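Local atomic coordinates of branched-chain-amino-acid aminotransferase (Pseudomonas aeruginosa, PDB entry 6NST), a protein that probably catalyses the reversible pyridoxal-phosphate-dependent transfer of the amino group of leucine, isoleucine or valine to 2-oxoglutarate, in branched-chain amino acid biosynthesis. Residues I140-S145 and R265-R270. The protein carries 1 engineered substitution. Residues are numbered along the deposited sequence; the frame is centred on the assembly and turned at random.
Sequences IKVRTS and REVDGR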
loop_
_atom_site.group_PDB
_atom_site.type_symbol
_atom_site.label_atom_id
_atom_site.label_comp_id
_atom_site.label_asym_id
_atom_site.label_seq_id
_atom_site.Cartn_x
_atom_site.Cartn_y
_atom_site.Cartn_z
ATOM N N ILE A 140 22.650 -8.227 22.006
ATOM C CA ILE A 140 22.834 -8.906 20.731
ATOM C C ILE A 140 22.903 -7.869 19.617
ATOM O O ILE A 140 22.533 -6.702 19.786
ATOM C CB ILE A 140 21.708 -9.923 20.455
ATOM C CG1 ILE A 140 20.356 -9.211 20.378
ATOM C CG2 ILE A 140 21.675 -10.989 21.530
ATOM C CD1 ILE A 140 19.199 -10.130 20.037
ATOM N N LYS A 141 23.392 -8.311 18.458
ATOM C CA LYS A 141 23.389 -7.499 17.248
ATOM C C LYS A 141 22.105 -7.747 16.470
ATOM O O LYS A 141 21.660 -8.890 16.335
ATOM C CB LYS A 141 24.593 -7.822 16.362
ATOM C CG LYS A 141 25.930 -7.340 16.890
ATOM C CD LYS A 141 27.052 -7.691 15.919
ATOM C CE LYS A 141 26.772 -7.139 14.525
ATOM N NZ LYS A 141 27.861 -7.458 13.558
ATOM N N VAL A 142 21.518 -6.673 15.948
ATOM C CA VAL A 142 20.244 -6.744 15.244
ATOM C C VAL A 142 20.378 -6.032 13.905
ATOM O O VAL A 142 20.895 -4.912 13.839
ATOM C CB VAL A 142 19.103 -6.129 16.078
ATOM C CG1 VAL A 142 17.815 -6.084 15.274
ATOM C CG2 VAL A 142 18.902 -6.922 17.357
ATOM N N ARG A 143 19.916 -6.684 12.841
ATOM C CA ARG A 143 19.821 -6.083 11.519
ATOM C C ARG A 143 18.362 -6.056 11.094
ATOM O O ARG A 143 17.643 -7.046 11.267
ATOM C CB ARG A 143 20.659 -6.852 10.495
ATOM C CG ARG A 143 22.157 -6.698 10.683
ATOM C CD ARG A 143 22.936 -7.531 9.676
ATOM N NE ARG A 143 22.766 -7.049 8.310
ATOM C CZ ARG A 143 23.459 -6.045 7.782
ATOM N NH1 ARG A 143 24.367 -5.407 8.510
ATOM N NH2 ARG A 143 23.239 -5.670 6.529
ATOM N N THR A 144 17.924 -4.925 10.548
ATOM C CA THR A 144 16.560 -4.826 10.046
ATOM C C THR A 144 16.382 -5.751 8.846
ATOM O O THR A 144 17.192 -5.739 7.914
ATOM C CB THR A 144 16.231 -3.387 9.660
ATOM O OG1 THR A 144 16.429 -2.530 10.791
ATOM C CG2 THR A 144 14.788 -3.278 9.197
ATOM N N SER A 145 15.326 -6.558 8.878
ATOM C CA SER A 145 15.096 -7.543 7.831
ATOM C C SER A 145 14.615 -6.878 6.549
ATOM O O SER A 145 13.789 -5.961 6.578
ATOM C CB SER A 145 14.067 -8.576 8.294
ATOM O OG SER A 145 13.714 -9.453 7.239
ATOM N N ARG A 265 21.939 -4.261 21.848
ATOM C CA ARG A 265 22.970 -3.238 21.948
ATOM C C ARG A 265 23.218 -2.498 20.642
ATOM O O ARG A 265 23.748 -1.381 20.678
ATOM C CB ARG A 265 24.288 -3.852 22.432
ATOM C CG ARG A 265 24.876 -4.890 21.501
ATOM C CD ARG A 265 26.215 -5.380 22.025
ATOM N NE ARG A 265 26.755 -6.459 21.204
ATOM C CZ ARG A 265 27.537 -6.271 20.148
ATOM N NH1 ARG A 265 27.873 -5.042 19.780
ATOM N NH2 ARG A 265 27.981 -7.314 19.459
ATOM N N GLU A 266 22.834 -3.073 19.503
ATOM C CA GLU A 266 23.154 -2.495 18.206
ATOM C C GLU A 266 22.069 -2.860 17.204
ATOM O O GLU A 266 21.597 -3.999 17.182
ATOM C CB GLU A 266 24.518 -2.987 17.706
ATOM C CG GLU A 266 25.080 -2.202 16.537
ATOM C CD GLU A 266 26.201 -2.941 15.832
ATOM O OE1 GLU A 266 25.971 -4.087 15.389
ATOM O OE2 GLU A 266 27.309 -2.380 15.723
ATOM N N VAL A 267 21.677 -1.892 16.381
ATOM C CA VAL A 267 20.678 -2.093 15.338
ATOM C C VAL A 267 21.203 -1.457 14.058
ATOM O O VAL A 267 21.440 -0.242 14.020
ATOM C CB VAL A 267 19.312 -1.495 15.714
ATOM C CG1 VAL A 267 18.302 -1.748 14.600
ATOM C CG2 VAL A 267 18.807 -2.071 17.023
ATOM N N ASP A 268 21.375 -2.270 13.016
ATOM C CA ASP A 268 21.835 -1.796 11.710
ATOM C C ASP A 268 23.139 -1.014 11.834
ATOM O O ASP A 268 23.335 0.021 11.191
ATOM C CB ASP A 268 20.756 -0.956 11.024
ATOM C CG ASP A 268 19.501 -1.748 10.740
ATOM O OD1 ASP A 268 19.613 -2.981 10.572
ATOM O OD2 ASP A 268 18.406 -1.142 10.685
ATOM N N GLY A 269 24.042 -1.512 12.677
ATOM C CA GLY A 269 25.293 -0.838 12.939
ATOM C C GLY A 269 25.201 0.385 13.826
ATOM O O GLY A 269 26.241 0.970 14.150
ATOM N N ARG A 270 23.999 0.802 14.225
ATOM C CA ARG A 270 23.828 1.925 15.139
ATOM C C ARG A 270 23.907 1.423 16.575
ATOM O O ARG A 270 23.131 0.548 16.976
ATOM C CB ARG A 270 22.491 2.633 14.917
ATOM C CG ARG A 270 22.446 3.575 13.735
ATOM C CD ARG A 270 22.208 2.824 12.450
ATOM N NE ARG A 270 22.068 3.724 11.314
ATOM C CZ ARG A 270 21.922 3.315 10.060
ATOM N NH1 ARG A 270 21.899 2.018 9.785
ATOM N NH2 ARG A 270 21.801 4.202 9.085
HETATM O O HOH W 1 28.493 -4.383 14.078
HETATM O O HOH W 2 23.792 -4.278 13.752
#
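Lys141 lays its aliphatic stem over one face of the Arg265 guanidinium, CG standing 3.3 Å from Arg265 NH2, while its CE lies 3.3 Å from Glu266 OE1. The lysine and glutamate chains lie alongside each other, directed alike; a bend at chi3 (56°) turns the lysine tip, and water 1 joins Glu266 OE2 to Lys141 NZ, weakly on the lysine side. Long, flexible charged chains suit this partly exposed face. On the buried face the beta-branched Val142 and Val267 pack in register, Met184 and Ile264 adding to the one, Val246 and Tyr247 to the other. The strands are parallel neighbours in the mixed sheet of the class-IV aminotransferase fold, with strand 182-186 flanking 140-145 on its second edge. Arg265 N, Val142 N and Asp268 N donate in turn across the gap, the last to Val142 O at 2.8 Å. Beyond Val267 the chain reverses in a type I' turn, whose positive phi angles suit Gly269. Asp268, at the first corner, has a one-methylene stem that keeps its carboxylate near the backbone, where OD1 takes Thr144 N on its syn lone pair at 2.6 Å, nearly straight (171°). With chi1 at -57°, Thr144 OG1 sits beside its own N and also faces the carboxylate, but its 2.4 Å to Asp268 OD2 is doubtfully short; Tyr247 OH hydrogen-bonds to OD2.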